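Local coordinates for methylmalonyl-CoA epimerase, mitochondrial (Homo sapiens, PDB 3RMU), which interconverts the (R) and (S) forms of methylmalonyl-CoA in mitochondrial propionyl-CoA metabolism, using a bound metal ion, here cobalt, at residues Leu6-Leu16 and Asn51-Pro59; His79-Ile88 and Gly126-Ala134. All coordinates share one frame; numbering follows the deposited sequence. Where two conformers were deposited one is given.

Interactions 1 and 2 are two parallel strand pairs of one mixed sheet, their centres about 14 Å apart. They join where strand 3-12 runs antiparallel to strand 77-85: Asn7 N lies 2.8 Å from Cys82 O and Ala10 O 2.8 Å from His79 N, both probable hydrogen bonds. The cobalt ion sits over this seam. Interaction 1 supplies His8, interaction 2 His80 and Glu130, and three waters complete six ligands; His8 NE2 and Glu130 OE1 come within 2.9 Å because both bind the metal. Each histidine sits in a classic beta bulge facing the other strand. Both contacts also touch the second subunit.

Interaction 1 of 2, residues Leu6-Leu16 and Asn51-Pro59; sequences LNHVAIAVPDL and NTKMELLHP. With CO (cobalt (II) ion), chain E.
Glu55 OE2 takes a 2.6 Å hydrogen bond from a water that also donates to Asn7 OD1, and is also hydrogen-bonded to His112 NE2. The other oxygen, OE1, accepts a 2.7 Å bond from a cobalt-bound water, so the carboxylate acts in the second shell of the metal. It lies over one face of the His8 ring, the two planes 13° apart, with OE2 3.2 Å from ND1; that approach is a stack, since ND1 instead donates in its ring plane to Asn7 OD1 at 2.7 Å. With the imidazole thus held by its ND1 edge, NE2 binds cobalt. His8 shares a face of the sheet with Ala10 and Glu55, and its CG, standing between its own N and carbonyl carbon (chi1 57°), turns the ring alongside the Glu55 carboxylate.

Alternating backbone bonds from Val9 N to Val13 N fix a parallel register, His8 beside Lys53 through Ala12 beside Leu57. On the other face Ile11 CB meets Leu56 CD2, and Leu56 also touches Ala19 and Tyr23 of helix 16-26. The pairing is closed by side chains at both ends: Thr52 OG1 donates to Leu6 O from well above the carbonyl plane, whereas His58 ND1 reaches Val13 O at 2.8 Å, almost straight (175°) and in both planes. The parallel pairing of strand 3-12 with strand 53-59, carrying a metal ligand on one face, is characteristic of the vicinal oxygen chelate fold.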
ATOM      1  N   LEU A   6      -4.726   1.277   9.661  1.00 13.76           N
ATOM      2  CA  LEU A   6      -3.679   0.684   8.852  1.00 12.97           C
ATOM      3  C   LEU A   6      -2.394   0.754   9.652  1.00 12.97           C
ATOM      4  O   LEU A   6      -1.880   1.820   9.919  1.00 18.46           O
ATOM      5  CB  LEU A   6      -3.524   1.396   7.509  1.00 14.70           C
ATOM      6  CG  LEU A   6      -2.438   0.797   6.603  1.00 18.82           C
ATOM      7  CD1 LEU A   6      -3.090  -0.305   5.870  1.00 17.04           C
ATOM      8  CD2 LEU A   6      -1.892   1.866   5.663  1.00 26.29           C
ATOM      9  N   ASN A   7      -1.899  -0.402  10.058  1.00 13.79           N
ATOM     10  CA  ASN A   7      -0.644  -0.541  10.775  1.00 13.55           C
ATOM     11  C   ASN A   7       0.571  -0.325   9.842  1.00 18.28           C
ATOM     12  O   ASN A   7       1.447   0.445  10.153  1.00 18.38           O
ATOM     13  CB  ASN A   7      -0.619  -1.892  11.477  1.00 16.40           C
ATOM     14  CG  ASN A   7       0.629  -2.116  12.251  1.00 23.03           C
ATOM     15  OD1 ASN A   7       1.695  -2.396  11.696  1.00 26.06           O
ATOM     16  ND2 ASN A   7       0.514  -1.996  13.571  1.00 26.92           N
ATOM     17  N   HIS A   8       0.606  -0.967   8.684  1.00 13.39           N
ATOM     18  CA  HIS A   8       1.691  -0.745   7.735  1.00 15.31           C
ATOM     19  C   HIS A   8       1.290  -1.088   6.321  1.00 15.35           C
ATOM     20  O   HIS A   8       0.315  -1.842   6.112  1.00 17.30           O
ATOM     21  CB  HIS A   8       2.981  -1.539   8.118  1.00 15.94           C
ATOM     22  CG  HIS A   8       2.833  -3.037   8.257  1.00 18.27           C
ATOM     23  ND1 HIS A   8       2.573  -3.646   9.462  1.00 18.08           N
ATOM     24  CD2 HIS A   8       3.098  -4.055   7.379  1.00 17.09           C
ATOM     25  CE1 HIS A   8       2.583  -4.965   9.303  1.00 22.65           C
ATOM     26  NE2 HIS A   8       2.880  -5.239   8.038  1.00 15.19           N
ATOM     27  N   VAL A   9       2.032  -0.514   5.378  1.00 12.11           N
ATOM     28  CA  VAL A   9       2.039  -0.975   3.997  1.00 14.99           C
ATOM     29  C   VAL A   9       3.390  -1.615   3.853  1.00 14.01           C
ATOM     30  O   VAL A   9       4.385  -0.994   4.209  1.00 15.67           O
ATOM     31  CB  VAL A   9       1.846   0.154   2.984  1.00 19.65           C
ATOM     32  CG1 VAL A   9       2.041  -0.382   1.564  1.00 23.10           C
ATOM     33  CG2 VAL A   9       0.484   0.692   3.099  1.00 31.33           C
ATOM     34  N   ALA A  10       3.453  -2.855   3.369  1.00 16.06           N
ATOM     35  CA  ALA A  10       4.732  -3.592   3.233  1.00 16.59           C
ATOM     36  C   ALA A  10       5.165  -3.516   1.761  1.00 16.65           C
ATOM     37  O   ALA A  10       4.376  -3.811   0.875  1.00 19.24           O
ATOM     38  CB  ALA A  10       4.577  -5.097   3.551  1.00 16.62           C
ATOM     39  N   ILE A  11       6.407  -3.124   1.550  1.00 16.22           N
ATOM     40  CA  ILE A  11       7.019  -3.049   0.203  1.00 20.74           C
ATOM     41  C   ILE A  11       8.208  -3.978   0.173  1.00 23.04           C
ATOM     42  O   ILE A  11       9.095  -3.858   1.020  1.00 21.24           O
ATOM     43  CB  ILE A  11       7.531  -1.596  -0.138  1.00 18.48           C
ATOM     44  CG1 ILE A  11       6.490  -0.514   0.133  1.00 25.31           C
ATOM     45  CG2 ILE A  11       8.089  -1.540  -1.605  1.00 19.37           C
ATOM     46  CD1 ILE A  11       5.197  -0.644  -0.529  1.00 26.83           C
ATOM     47  N   ALA A  12       8.233  -4.921  -0.788  1.00 17.34           N
ATOM     48  CA  ALA A  12       9.374  -5.757  -1.025  1.00 25.19           C
ATOM     49  C   ALA A  12      10.358  -5.010  -1.924  1.00 24.56           C
ATOM     50  O   ALA A  12       9.971  -4.394  -2.918  1.00 24.15           O
ATOM     51  CB  ALA A  12       8.942  -7.063  -1.680  1.00 20.28           C
ATOM     52  N   VAL A  13      11.620  -4.987  -1.524  1.00 26.67           N
ATOM     53  CA  VAL A  13      12.647  -4.284  -2.304  1.00 26.08           C
ATOM     54  C   VAL A  13      13.805  -5.196  -2.536  1.00 27.98           C
ATOM     55  O   VAL A  13      14.147  -6.015  -1.671  1.00 27.74           O
ATOM     56  CB  VAL A  13      13.099  -2.999  -1.606  1.00 27.97           C
ATOM     57  CG1 VAL A  13      11.899  -2.029  -1.469  1.00 22.56           C
ATOM     58  CG2 VAL A  13      13.749  -3.266  -0.262  1.00 20.35           C
ATOM     59  N   PRO A  14      14.447  -5.069  -3.709  1.00 28.12           N
ATOM     60  CA  PRO A  14      15.582  -5.935  -4.028  1.00 35.70           C
ATOM     61  C   PRO A  14      16.853  -5.461  -3.341  1.00 33.01           C
ATOM     62  O   PRO A  14      17.817  -6.191  -3.271  1.00 31.88           O
ATOM     63  CB  PRO A  14      15.698  -5.797  -5.535  1.00 36.50           C
ATOM     64  CG  PRO A  14      15.148  -4.429  -5.818  1.00 27.35           C
ATOM     65  CD  PRO A  14      14.044  -4.227  -4.849  1.00 31.90           C
ATOM     66  N   ASP A  15      16.849  -4.245  -2.802  1.00 28.18           N
ATOM     67  CA  ASP A  15      18.035  -3.757  -2.126  1.00 32.03           C
ATOM     68  C   ASP A  15      17.592  -2.935  -0.954  1.00 29.99           C
ATOM     69  O   ASP A  15      17.175  -1.798  -1.117  1.00 27.90           O
ATOM     70  CB  ASP A  15      18.907  -2.930  -3.095  1.00 34.55           C
ATOM     71  CG  ASP A  15      20.259  -2.572  -2.508  1.00 41.70           C
ATOM     72  OD1 ASP A  15      20.324  -2.118  -1.353  1.00 34.14           O
ATOM     73  OD2 ASP A  15      21.274  -2.744  -3.212  1.00 58.22           O
ATOM     74  N   LEU A  16      17.676  -3.499   0.238  1.00 26.99           N
ATOM     75  CA  LEU A  16      17.084  -2.808   1.394  1.00 29.08           C
ATOM     76  C   LEU A  16      17.798  -1.480   1.717  1.00 27.64           C
ATOM     77  O   LEU A  16      17.147  -0.462   1.998  1.00 21.39           O
ATOM     78  CB  LEU A  16      17.078  -3.722   2.614  1.00 30.14           C
ATOM     79  CG  LEU A  16      16.350  -3.252   3.870  1.00 25.77           C
ATOM     80  CD1 LEU A  16      14.938  -2.776   3.552  1.00 21.23           C
ATOM     81  CD2 LEU A  16      16.306  -4.400   4.912  1.00 25.47           C
ATOM     82  N   ASN A  51       1.374   8.839  10.716  1.00 19.58           N
ATOM     83  CA  ASN A  51       0.062   8.214  10.813  1.00 18.37           C
ATOM     84  C   ASN A  51       0.100   6.682  10.663  1.00 14.54           C
ATOM     85  O   ASN A  51      -0.825   6.009  11.083  1.00 16.93           O
ATOM     86  CB  ASN A  51      -0.981   8.850   9.847  1.00 14.85           C
ATOM     87  CG  ASN A  51      -0.653   8.658   8.346  1.00 19.01           C
ATOM     88  OD1 ASN A  51       0.493   8.676   7.948  1.00 13.55           O
ATOM     89  ND2 ASN A  51      -1.685   8.606   7.521  1.00 17.29           N
ATOM     90  N   THR A  52       1.140   6.187  10.001  1.00 16.82           N
ATOM     91  CA  THR A  52       1.330   4.777   9.730  1.00 18.32           C
ATOM     92  C   THR A  52       2.797   4.577   9.341  1.00 14.64           C
ATOM     93  O   THR A  52       3.578   5.558   9.255  1.00 16.78           O
ATOM     94  CB  THR A  52       0.383   4.297   8.607  1.00 18.51           C
ATOM     95  OG1 THR A  52       0.370   2.866   8.571  1.00 19.89           O
ATOM     96  CG2 THR A  52       0.789   4.880   7.217  1.00 18.49           C
ATOM     97  N   LYS A  53       3.162   3.345   9.069  1.00 18.67           N
ATOM     98  CA  LYS A  53       4.488   3.035   8.587  1.00 15.54           C
ATOM     99  C   LYS A  53       4.499   2.249   7.315  1.00 20.39           C
ATOM    100  O   LYS A  53       3.550   1.534   7.005  1.00 17.58           O
ATOM    101  CB  LYS A  53       5.201   2.162   9.617  1.00 22.22           C
ATOM    102  CG  LYS A  53       5.312   2.833  10.885  1.00 24.49           C
ATOM    103  CD  LYS A  53       6.075   2.107  11.909  1.00 34.49           C
ATOM    104  CE  LYS A  53       6.672   3.099  12.850  1.00 43.95           C
ATOM    105  NZ  LYS A  53       6.202   2.784  14.194  1.00 37.65           N
ATOM    106  N   MET A  54       5.600   2.407   6.589  1.00 16.74           N
ATOM    107  CA  MET A  54       5.924   1.545   5.481  0.50 17.43           C
ATOM    108  C   MET A  54       6.958   0.576   6.022  1.00 19.19           C
ATOM    109  O   MET A  54       7.885   0.983   6.714  1.00 23.70           O
ATOM    110  CB  MET A  54       6.520   2.320   4.302  0.50 19.93           C
ATOM    111  CG  MET A  54       5.680   3.444   3.749  0.50 19.82           C
ATOM    112  SD  MET A  54       6.540   4.388   2.457  0.50 23.12           S
ATOM    113  CE  MET A  54       6.780   3.159   1.178  0.50 16.46           C
ATOM    114  N   GLU A  55       6.807  -0.703   5.720  1.00 17.18           N
ATOM    115  CA  GLU A  55       7.806  -1.700   6.133  1.00 15.45           C
ATOM    116  C   GLU A  55       8.462  -2.097   4.838  1.00 16.16           C
ATOM    117  O   GLU A  55       7.820  -2.702   3.966  1.00 23.61           O
ATOM    118  CB  GLU A  55       7.203  -2.907   6.818  1.00 14.80           C
ATOM    119  CG  GLU A  55       6.532  -2.523   8.184  1.00 17.89           C
ATOM    120  CD  GLU A  55       6.199  -3.702   9.091  1.00 14.47           C
ATOM    121  OE1 GLU A  55       6.494  -4.864   8.714  1.00 24.60           O
ATOM    122  OE2 GLU A  55       5.644  -3.419  10.196  1.00 24.27           O
ATOM    123  N   LEU A  56       9.730  -1.708   4.684  1.00 17.68           N
ATOM    124  CA  LEU A  56      10.514  -2.131   3.529  1.00 16.93           C
ATOM    125  C   LEU A  56      11.166  -3.485   3.855  1.00 16.69           C
ATOM    126  O   LEU A  56      11.865  -3.632   4.859  1.00 16.10           O
ATOM    127  CB  LEU A  56      11.595  -1.079   3.199  1.00 21.11           C
ATOM    128  CG  LEU A  56      11.194   0.390   3.053  1.00 24.16           C
ATOM    129  CD1 LEU A  56      12.442   1.290   2.868  1.00 17.38           C
ATOM    130  CD2 LEU A  56      10.236   0.552   1.898  1.00 22.96           C
ATOM    131  N   LEU A  57      10.986  -4.475   2.979  1.00 18.23           N
ATOM    132  CA  LEU A  57      11.293  -5.857   3.325  1.00 18.77           C
ATOM    133  C   LEU A  57      12.244  -6.406   2.292  1.00 16.14           C
ATOM    134  O   LEU A  57      12.062  -6.136   1.112  1.00 19.82           O
ATOM    135  CB  LEU A  57      10.026  -6.714   3.275  1.00 18.38           C
ATOM    136  CG  LEU A  57       8.922  -6.340   4.280  1.00 16.05           C
ATOM    137  CD1 LEU A  57       7.699  -7.273   4.082  1.00 20.50           C
ATOM    138  CD2 LEU A  57       9.462  -6.421   5.689  1.00 22.71           C
ATOM    139  N   HIS A  58      13.225  -7.167   2.764  1.00 21.29           N
ATOM    140  CA  HIS A  58      14.135  -7.918   1.887  1.00 23.92           C
ATOM    141  C   HIS A  58      14.372  -9.311   2.465  1.00 22.69           C
ATOM    142  O   HIS A  58      14.456  -9.460   3.685  1.00 24.14           O
ATOM    143  CB  HIS A  58      15.458  -7.165   1.721  1.00 28.55           C
ATOM    144  CG  HIS A  58      16.358  -7.779   0.702  1.00 28.57           C
ATOM    145  ND1 HIS A  58      16.176  -7.597  -0.653  1.00 32.52           N
ATOM    146  CD2 HIS A  58      17.416  -8.608   0.835  1.00 35.19           C
ATOM    147  CE1 HIS A  58      17.101  -8.275  -1.310  1.00 37.12           C
ATOM    148  NE2 HIS A  58      17.872  -8.888  -0.429  1.00 35.34           N
ATOM    149  N   PRO A  59      14.457 -10.347   1.605  1.00 22.66           N
ATOM    150  CA  PRO A  59      14.681 -11.707   2.075  1.00 25.36           C
ATOM    151  C   PRO A  59      15.870 -11.858   3.000  1.00 25.39           C
ATOM    152  O   PRO A  59      16.927 -11.227   2.797  1.00 30.59           O
ATOM    153  CB  PRO A  59      14.953 -12.501   0.782  1.00 28.22           C
ATOM    154  CG  PRO A  59      14.231 -11.727  -0.268  1.00 25.94           C
ATOM    155  CD  PRO A  59      14.373 -10.298   0.134  1.00 29.57           C
TER
HETATM  156 CO    CO E   1       3.259  -7.148   7.551  1.00 20.78          CO
HETATM  157  O   HOH W   1       4.658  -1.254  11.326  1.00 28.21           O
HETATM  158  O   HOH W   2       4.504  -7.552   9.517  1.00 33.99           O
HETATM  159  O   HOH W   3       5.459  -6.603   6.993  1.00 29.24           O
HETATM  160  O   HOH W   4       4.325  -9.174   7.958  1.00 28.81           O

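Interaction 2 of 2, residues His79-Ile88 and Gly126-Ala134; sequences HHICIEVDNI and GVLVELEQA. With CO (cobalt (II) ion), chain E.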
ATOM      1  N   HIS A  79       3.684  -5.360  -1.345  1.00 23.82           N
ATOM      2  CA  HIS A  79       3.512  -6.776  -1.048  1.00 23.58           C
ATOM      3  C   HIS A  79       2.222  -7.016  -0.232  1.00 22.43           C
ATOM      4  O   HIS A  79       1.475  -7.938  -0.541  1.00 22.28           O
ATOM      5  CB  HIS A  79       4.730  -7.333  -0.319  1.00 21.09           C
ATOM      6  CG  HIS A  79       4.639  -8.796  -0.063  1.00 25.44           C
ATOM      7  ND1 HIS A  79       4.233  -9.325   1.139  1.00 23.86           N
ATOM      8  CD2 HIS A  79       4.907  -9.854  -0.870  1.00 29.40           C
ATOM      9  CE1 HIS A  79       4.206 -10.641   1.053  1.00 29.55           C
ATOM     10  NE2 HIS A  79       4.618 -10.987  -0.155  1.00 28.73           N
ATOM     11  N   HIS A  80       1.964  -6.242   0.832  1.00 19.68           N
ATOM     12  CA  HIS A  80       0.711  -6.424   1.596  1.00 18.06           C
ATOM     13  C   HIS A  80       0.326  -5.145   2.323  1.00 19.82           C
ATOM     14  O   HIS A  80       1.148  -4.247   2.459  1.00 17.30           O
ATOM     15  CB  HIS A  80       0.742  -7.628   2.582  1.00 15.70           C
ATOM     16  CG  HIS A  80       1.720  -7.540   3.729  1.00 16.35           C
ATOM     17  ND1 HIS A  80       2.999  -8.047   3.652  1.00 22.06           N
ATOM     18  CD2 HIS A  80       1.577  -7.083   5.009  1.00 21.22           C
ATOM     19  CE1 HIS A  80       3.606  -7.884   4.816  1.00 16.62           C
ATOM     20  NE2 HIS A  80       2.773  -7.307   5.663  1.00 20.95           N
ATOM     21  N   ILE A  81      -0.905  -5.091   2.806  1.00 16.77           N
ATOM     22  CA  ILE A  81      -1.308  -4.061   3.777  1.00 19.45           C
ATOM     23  C   ILE A  81      -1.648  -4.757   5.076  1.00 19.76           C
ATOM     24  O   ILE A  81      -2.154  -5.888   5.076  1.00 23.43           O
ATOM     25  CB  ILE A  81      -2.481  -3.239   3.255  1.00 19.47           C
ATOM     26  CG1 ILE A  81      -3.684  -4.130   2.858  1.00 22.52           C
ATOM     27  CG2 ILE A  81      -2.028  -2.402   2.019  1.00 23.68           C
ATOM     28  CD1 ILE A  81      -4.974  -3.327   2.510  1.00 29.33           C
ATOM     29  N   CYS A  82      -1.401  -4.100   6.200  1.00 18.46           N
ATOM     30  CA  CYS A  82      -1.710  -4.691   7.451  1.00 14.88           C
ATOM     31  C   CYS A  82      -2.698  -3.813   8.188  1.00 19.25           C
ATOM     32  O   CYS A  82      -2.425  -2.642   8.445  1.00 15.65           O
ATOM     33  CB  CYS A  82      -0.468  -4.916   8.298  1.00 16.65           C
ATOM     34  SG  CYS A  82      -0.837  -5.483   9.970  1.00 20.41           S
ATOM     35  N   ILE A  83      -3.852  -4.388   8.495  1.00 17.57           N
ATOM     36  CA  ILE A  83      -4.905  -3.677   9.213  1.00 16.28           C
ATOM     37  C   ILE A  83      -5.133  -4.290  10.606  1.00 18.07           C
ATOM     38  O   ILE A  83      -5.167  -5.522  10.797  1.00 17.29           O
ATOM     39  CB  ILE A  83      -6.235  -3.639   8.387  1.00 15.16           C
ATOM     40  CG1 ILE A  83      -6.001  -3.157   6.959  1.00 17.58           C
ATOM     41  CG2 ILE A  83      -7.328  -2.744   9.075  1.00 16.01           C
ATOM     42  CD1 ILE A  83      -7.262  -3.200   6.083  1.00 17.87           C
ATOM     43  N   GLU A  84      -5.305  -3.424  11.594  1.00 14.39           N
ATOM     44  CA  GLU A  84      -5.508  -3.883  12.949  1.00 18.02           C
ATOM     45  C   GLU A  84      -6.935  -4.342  13.191  1.00 21.00           C
ATOM     46  O   GLU A  84      -7.881  -3.858  12.571  1.00 19.15           O
ATOM     47  CB  GLU A  84      -5.112  -2.809  13.958  1.00 22.35           C
ATOM     48  CG  GLU A  84      -3.619  -2.534  13.870  1.00 29.53           C
ATOM     49  CD  GLU A  84      -3.135  -1.486  14.818  1.00 31.34           C
ATOM     50  OE1 GLU A  84      -3.927  -1.006  15.655  1.00 28.85           O
ATOM     51  OE2 GLU A  84      -1.947  -1.131  14.716  1.00 31.54           O
ATOM     52  N   VAL A  85      -7.080  -5.293  14.096  1.00 19.94           N
ATOM     53  CA  VAL A  85      -8.392  -5.735  14.525  1.00 19.81           C
ATOM     54  C   VAL A  85      -8.362  -5.839  16.041  1.00 23.19           C
ATOM     55  O   VAL A  85      -7.300  -6.028  16.630  1.00 21.27           O
ATOM     56  CB  VAL A  85      -8.817  -7.106  13.903  1.00 19.65           C
ATOM     57  CG1 VAL A  85      -8.931  -7.010  12.376  1.00 20.38           C
ATOM     58  CG2 VAL A  85      -7.861  -8.235  14.322  1.00 20.82           C
ATOM     59  N   ASP A  86      -9.505  -5.706  16.699  1.00 26.42           N
ATOM     60  CA  ASP A  86      -9.438  -5.742  18.170  1.00 31.34           C
ATOM     61  C   ASP A  86      -9.299  -7.157  18.742  1.00 30.16           C
ATOM     62  O   ASP A  86      -8.778  -7.316  19.831  1.00 34.48           O
ATOM     63  CB  ASP A  86     -10.573  -4.952  18.857  1.00 36.23           C
ATOM     64  CG  ASP A  86     -11.933  -5.478  18.522  1.00 45.64           C
ATOM     65  OD1 ASP A  86     -12.016  -6.401  17.682  1.00 62.28           O
ATOM     66  OD2 ASP A  86     -12.933  -4.966  19.078  1.00 77.52           O
ATOM     67  N   ASN A  87      -9.754  -8.173  18.021  1.00 25.77           N
ATOM     68  CA  ASN A  87      -9.664  -9.543  18.509  1.00 29.39           C
ATOM     69  C   ASN A  87      -9.443 -10.474  17.348  1.00 26.84           C
ATOM     70  O   ASN A  87     -10.376 -10.800  16.634  1.00 25.81           O
ATOM     71  CB  ASN A  87     -10.920  -9.930  19.282  1.00 32.59           C
ATOM     72  CG  ASN A  87     -10.803 -11.282  19.980  1.00 39.16           C
ATOM     73  OD1 ASN A  87     -10.199 -12.230  19.463  1.00 34.03           O
ATOM     74  ND2 ASN A  87     -11.421 -11.386  21.138  1.00 53.34           N
ATOM     75  N   ILE A  88      -8.205 -10.932  17.208  1.00 26.72           N
ATOM     76  CA  ILE A  88      -7.808 -11.796  16.110  1.00 28.55           C
ATOM     77  C   ILE A  88      -8.591 -13.145  16.072  1.00 27.73           C
ATOM     78  O   ILE A  88      -8.945 -13.650  15.001  1.00 27.85           O
ATOM     79  CB  ILE A  88      -6.288 -12.007  16.153  1.00 30.45           C
ATOM     80  CG1 ILE A  88      -5.764 -12.544  14.818  1.00 37.19           C
ATOM     81  CG2 ILE A  88      -5.866 -12.876  17.306  1.00 35.26           C
ATOM     82  CD1 ILE A  88      -5.636 -11.484  13.831  1.00 29.50           C
ATOM     83  N   GLY A 126      -8.639  -7.228  -4.038  1.00 53.56           N
ATOM     84  CA  GLY A 126      -7.494  -6.676  -4.780  1.00 51.53           C
ATOM     85  C   GLY A 126      -6.058  -6.827  -4.245  1.00 51.64           C
ATOM     86  O   GLY A 126      -5.122  -6.684  -5.029  1.00 53.92           O
ATOM     87  N   VAL A 127      -5.866  -7.111  -2.946  1.00 42.36           N
ATOM     88  CA  VAL A 127      -4.530  -7.128  -2.314  1.00 37.21           C
ATOM     89  C   VAL A 127      -4.352  -8.234  -1.252  1.00 34.41           C
ATOM     90  O   VAL A 127      -5.344  -8.696  -0.674  1.00 37.45           O
ATOM     91  CB  VAL A 127      -4.283  -5.771  -1.607  1.00 38.68           C
ATOM     92  CG1 VAL A 127      -5.272  -5.568  -0.471  1.00 36.86           C
ATOM     93  CG2 VAL A 127      -2.886  -5.686  -1.077  1.00 46.27           C
ATOM     94  N   LEU A 128      -3.102  -8.610  -0.935  1.00 27.83           N
ATOM     95  CA  LEU A 128      -2.827  -9.438   0.260  1.00 21.04           C
ATOM     96  C   LEU A 128      -3.007  -8.621   1.516  1.00 24.66           C
ATOM     97  O   LEU A 128      -2.330  -7.609   1.712  1.00 22.05           O
ATOM     98  CB  LEU A 128      -1.437 -10.072   0.204  1.00 29.58           C
ATOM     99  CG  LEU A 128      -0.968 -10.832   1.449  1.00 28.35           C
ATOM    100  CD1 LEU A 128      -1.784 -12.108   1.682  1.00 36.43           C
ATOM    101  CD2 LEU A 128       0.507 -11.220   1.304  1.00 30.34           C
ATOM    102  N   VAL A 129      -3.917  -9.062   2.368  1.00 22.20           N
ATOM    103  CA  VAL A 129      -4.255  -8.338   3.584  1.00 18.63           C
ATOM    104  C   VAL A 129      -3.836  -9.141   4.813  1.00 22.76           C
ATOM    105  O   VAL A 129      -4.201 -10.304   4.961  1.00 23.06           O
ATOM    106  CB  VAL A 129      -5.733  -7.998   3.669  1.00 22.43           C
ATOM    107  CG1 VAL A 129      -6.041  -7.300   5.013  1.00 19.49           C
ATOM    108  CG2 VAL A 129      -6.193  -7.130   2.450  1.00 24.76           C
ATOM    109  N   GLU A 130      -3.044  -8.503   5.678  1.00 15.26           N
ATOM    110  CA  GLU A 130      -2.622  -9.095   6.975  1.00 15.62           C
ATOM    111  C   GLU A 130      -3.503  -8.409   8.005  1.00 18.37           C
ATOM    112  O   GLU A 130      -3.692  -7.193   7.952  1.00 21.88           O
ATOM    113  CB  GLU A 130      -1.156  -8.723   7.192  1.00 18.34           C
ATOM    114  CG  GLU A 130      -0.544  -9.038   8.544  1.00 24.10           C
ATOM    115  CD  GLU A 130       0.934  -8.619   8.669  1.00 18.96           C
ATOM    116  OE1 GLU A 130       1.544  -7.766   7.911  1.00 22.01           O
ATOM    117  OE2 GLU A 130       1.532  -9.239   9.595  1.00 28.69           O
ATOM    118  N   LEU A 131      -4.127  -9.183   8.864  1.00 16.35           N
ATOM    119  CA  LEU A 131      -4.905  -8.666   9.996  1.00 16.28           C
ATOM    120  C   LEU A 131      -4.122  -8.957  11.261  1.00 20.35           C
ATOM    121  O   LEU A 131      -3.640 -10.067  11.465  1.00 17.93           O
ATOM    122  CB  LEU A 131      -6.280  -9.308  10.095  1.00 19.01           C
ATOM    123  CG  LEU A 131      -7.234  -9.031   8.917  1.00 20.81           C
ATOM    124  CD1 LEU A 131      -8.552  -9.795   9.083  1.00 22.19           C
ATOM    125  CD2 LEU A 131      -7.465  -7.512   8.774  1.00 18.81           C
ATOM    126  N   GLU A 132      -4.008  -7.946  12.116  1.00 21.88           N
ATOM    127  CA  GLU A 132      -3.151  -8.059  13.284  1.00 23.88           C
ATOM    128  C   GLU A 132      -3.862  -7.549  14.486  1.00 22.07           C
ATOM    129  O   GLU A 132      -4.530  -6.523  14.456  1.00 21.42           O
ATOM    130  CB  GLU A 132      -1.819  -7.307  13.057  1.00 21.54           C
ATOM    131  CG  GLU A 132      -0.914  -7.308  14.301  1.00 27.65           C
ATOM    132  CD  GLU A 132       0.476  -6.712  14.052  1.00 39.22           C
ATOM    133  OE1 GLU A 132       1.406  -7.438  13.636  1.00 44.00           O
ATOM    134  OE2 GLU A 132       0.645  -5.513  14.281  1.00 29.10           O
ATOM    135  N   GLN A 133      -3.728  -8.292  15.569  1.00 22.89           N
ATOM    136  CA  GLN A 133      -4.347  -7.950  16.811  1.00 29.00           C
ATOM    137  C   GLN A 133      -3.894  -6.565  17.278  1.00 34.11           C
ATOM    138  O   GLN A 133      -2.696  -6.332  17.407  1.00 35.20           O
ATOM    139  CB  GLN A 133      -3.935  -9.023  17.838  1.00 33.95           C
ATOM    140  CG  GLN A 133      -4.371  -8.752  19.234  1.00 39.73           C
ATOM    141  CD  GLN A 133      -5.836  -8.931  19.414  1.00 45.85           C
ATOM    142  OE1 GLN A 133      -6.330 -10.060  19.520  1.00 44.05           O
ATOM    143  NE2 GLN A 133      -6.551  -7.823  19.487  1.00 58.56           N
ATOM    144  N   ALA A 134      -4.851  -5.676  17.562  1.00 37.50           N
ATOM    145  CA  ALA A 134      -4.542  -4.345  18.112  1.00 45.10           C
ATOM    146  C   ALA A 134      -3.860  -4.460  19.472  1.00 52.60           C
ATOM    147  O   ALA A 134      -2.632  -4.453  19.569  1.00 54.42           O
ATOM    148  CB  ALA A 134      -5.815  -3.496  18.238  1.00 48.39           C
ATOM    149  OXT ALA A 134      -4.515  -4.563  20.519  1.00 56.72           O
TER
HETATM  150 CO    CO E   1       3.259  -7.148   7.551  1.00 20.78          CO
HETATM  151  O   HOH W   5      -0.737  -7.892  -2.473  1.00 45.43           O
HETATM  152  O   HOH W   4       4.325  -9.174   7.958  1.00 28.81           O
HETATM  153  O   HOH W   2       4.504  -7.552   9.517  1.00 33.99           O
HETATM  154  O   HOH W   3       5.459  -6.603   6.993  1.00 29.24           O
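Val127 enters the contact with CG1, 3.7 Å from Ile81 CD1, at the start of a parallel strand pair that belongs to the second half of the vicinal oxygen chelate fold. Leu128 runs beside His79, and its CD2 touches both His79 CE1 and His80 CB; a water bridges its N to His79 O. Its carbonyl accepts from Ile81 N, the first of six backbone bonds that alternate up to Ala134 N. Val129 CG2 packs on Ile81 CG1, on the face turned to the second subunit, where Tyr23 of that subunit meets Val129.

Glu130 reaches to the opposite face as an extended chain, with CG anti to its N (chi1 171°), and OE1 binds cobalt at 1.9 Å. The 2.6 Å between OE1 and His80 NE2 follows from their shared metal; ring and carboxylate planes stand 67° apart. The His80 ring is fixed at its other nitrogen, ND1 donating to His79 ND1 at 3.1 Å, nearly straight (179°) and in both ring planes. Leu131 places CD2 against Val85 CG1, its branch passing across the Val85 side chain. Glu132 CB touches Cys82 SG, while its carboxylate turns to His112. Gln133 bends at chi2 toward the start of helix 88-97, but the placement of its amide is doubtful, NE2 standing implausibly close to Asp86 O. Ala134 ends the ladder soundly, its N donating to Val85 O at 2.6 Å.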